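Local atomic coordinates of odorant-binding protein 2a (Homo sapiens, PDB entry 4RUN), a protein that binds and carries small hydrophobic volatile molecules, with higher affinity for aldehydes and large fatty acids. Residues A[23-27]-A[28-32]. The protein carries 2 engineered substitutions. Numbering follows the deposited sequence.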
loop_
_atom_site.group_PDB
_atom_site.type_symbol
_atom_site.label_atom_id
_atom_site.label_comp_id
_atom_site.label_asym_id
_atom_site.label_seq_id
_atom_site.Cartn_x
_atom_site.Cartn_y
_atom_site.Cartn_z
ATOM N N LYS A 23 -9.578 -9.315 8.240
ATOM C CA LYS A 23 -10.752 -10.139 7.973
ATOM C C LYS A 23 -12.123 -9.461 7.862
ATOM O O LYS A 23 -13.069 -10.126 7.448
ATOM C CB LYS A 23 -10.817 -11.295 8.963
ATOM C CG LYS A 23 -9.722 -12.293 8.666
ATOM C CD LYS A 23 -10.003 -13.673 9.221
ATOM C CE LYS A 23 -8.902 -14.628 8.765
ATOM N NZ LYS A 23 -9.031 -15.021 7.329
ATOM N N ASP A 24 -12.255 -8.182 8.225
ATOM C CA ASP A 24 -13.508 -7.446 8.002
ATOM C C ASP A 24 -13.607 -6.899 6.586
ATOM O O ASP A 24 -14.706 -6.627 6.106
ATOM C CB ASP A 24 -13.642 -6.283 8.981
ATOM C CG ASP A 24 -13.590 -6.725 10.429
ATOM O OD1 ASP A 24 -14.297 -7.694 10.792
ATOM O OD2 ASP A 24 -12.854 -6.078 11.202
ATOM N N PHE A 25 -12.456 -6.725 5.934
ATOM C CA PHE A 25 -12.373 -6.223 4.561
ATOM C C PHE A 25 -13.223 -7.047 3.601
ATOM O O PHE A 25 -12.950 -8.231 3.405
ATOM C CB PHE A 25 -10.928 -6.296 4.087
ATOM C CG PHE A 25 -10.648 -5.455 2.887
ATOM C CD1 PHE A 25 -10.291 -4.114 3.011
ATOM C CD2 PHE A 25 -10.754 -6.008 1.622
ATOM C CE1 PHE A 25 -10.040 -3.349 1.888
ATOM C CE2 PHE A 25 -10.515 -5.250 0.501
ATOM C CZ PHE A 25 -10.159 -3.915 0.632
ATOM N N PRO A 26 -14.241 -6.424 2.987
ATOM C CA PRO A 26 -15.096 -7.163 2.055
ATOM C C PRO A 26 -14.356 -7.631 0.812
ATOM O O PRO A 26 -13.565 -6.881 0.239
ATOM C CB PRO A 26 -16.174 -6.148 1.679
ATOM C CG PRO A 26 -16.103 -5.075 2.711
ATOM C CD PRO A 26 -14.685 -5.030 3.165
ATOM N N GLU A 27 -14.605 -8.866 0.397
ATOM C CA GLU A 27 -13.924 -9.432 -0.754
ATOM C C GLU A 27 -14.223 -8.640 -2.027
ATOM O O GLU A 27 -13.328 -8.345 -2.815
ATOM C CB GLU A 27 -14.312 -10.896 -0.923
ATOM C CG GLU A 27 -13.294 -11.723 -1.695
ATOM C CD GLU A 27 -13.789 -13.125 -1.992
ATOM O OE1 GLU A 27 -14.828 -13.534 -1.430
ATOM O OE2 GLU A 27 -13.143 -13.820 -2.798
ATOM N N ASP A 28 -15.498 -8.296 -2.219
ATOM C CA ASP A 28 -15.925 -7.401 -3.300
ATOM C C ASP A 28 -15.027 -6.158 -3.414
ATOM O O ASP A 28 -14.882 -5.579 -4.483
ATOM C CB ASP A 28 -17.427 -7.039 -3.170
ATOM C CG ASP A 28 -17.695 -5.764 -2.344
ATOM O OD1 ASP A 28 -16.743 -5.122 -1.867
ATOM O OD2 ASP A 28 -18.884 -5.384 -2.182
ATOM N N ARG A 29 -14.386 -5.779 -2.318
ATOM C CA ARG A 29 -13.652 -4.520 -2.246
ATOM C C ARG A 29 -12.184 -4.606 -2.690
ATOM O O ARG A 29 -11.521 -3.582 -2.818
ATOM C CB ARG A 29 -13.690 -3.990 -0.815
ATOM C CG ARG A 29 -13.784 -2.489 -0.756
ATOM C CD ARG A 29 -13.971 -1.953 0.647
ATOM N NE ARG A 29 -13.485 -0.576 0.643
ATOM C CZ ARG A 29 -14.191 0.473 0.240
ATOM N NH1 ARG A 29 -15.454 0.335 -0.153
ATOM N NH2 ARG A 29 -13.630 1.676 0.255
ATOM N N ARG A 30 -11.667 -5.813 -2.909
ATOM C CA ARG A 30 -10.256 -5.986 -3.251
ATOM C C ARG A 30 -9.870 -5.523 -4.658
ATOM O O ARG A 30 -10.529 -5.891 -5.620
ATOM C CB ARG A 30 -9.881 -7.447 -3.189
ATOM C CG ARG A 30 -10.111 -8.079 -1.840
ATOM C CD ARG A 30 -9.646 -9.504 -1.835
ATOM N NE ARG A 30 -9.788 -10.078 -0.508
ATOM C CZ ARG A 30 -9.194 -11.198 -0.119
ATOM N NH1 ARG A 30 -8.420 -11.883 -0.964
ATOM N NH2 ARG A 30 -9.374 -11.624 1.117
ATOM N N PRO A 31 -8.781 -4.751 -4.781
ATOM C CA PRO A 31 -8.198 -4.422 -6.063
ATOM C C PRO A 31 -7.866 -5.656 -6.914
ATOM O O PRO A 31 -7.185 -6.550 -6.437
ATOM C CB PRO A 31 -6.911 -3.702 -5.675
ATOM C CG PRO A 31 -7.184 -3.120 -4.333
ATOM C CD PRO A 31 -8.076 -4.094 -3.671
ATOM N N ARG A 32 -8.379 -5.708 -8.143
ATOM C CA ARG A 32 -8.047 -6.764 -9.086
ATOM C C ARG A 32 -6.757 -6.402 -9.760
ATOM O O ARG A 32 -5.925 -7.260 -10.013
ATOM C CB ARG A 32 -9.089 -6.897 -10.194
ATOM C CG ARG A 32 -10.430 -7.459 -9.767
ATOM C CD ARG A 32 -11.436 -7.354 -10.909
ATOM N NE ARG A 32 -10.877 -7.789 -12.203
ATOM C CZ ARG A 32 -10.841 -7.068 -13.336
ATOM N NH1 ARG A 32 -11.333 -5.837 -13.401
ATOM N NH2 ARG A 32 -10.301 -7.587 -14.435
#
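Arg29 lays its CD over one face of the Phe25 ring, while the backbone N of Arg30 meets the ring edge near its plane, 3.6 Å from CE2 of Phe25. Across the Arg30 guanidinium, CG of Glu27 covers one face, 4.1 Å from NE of Arg30. The residues belong to the first long loop of the lipocalin barrel, joining strands 12-21 and 33-41, which here tightens into a short 3-10 turn. The Phe25 ring is set against this turn by a chi1 of -163°, which turns CG away from the backbone N and points the CE2 corner at the link between Arg29 and Arg30; CE2 of Phe25 reaches CG of Arg30 at 3.7 Å. The ring also touches Arg108 of strand 106-115, so the turn is packed against the barrel. Trimming Phe25 to an alanine is likely to open a gap beside Arg29 CB and CD and Arg30 CG, which would lose the ring they pack on. Pro26 lies alongside Arg29, its CD 4.0 Å from CD of that arginine. The Arg29 carbonyl accepts a hydrogen bond from NE of Arg55, and Arg30 rests on Phe143. Arg30 N donates to Glu27 O at 3.0 Å, nearly straight at 174°.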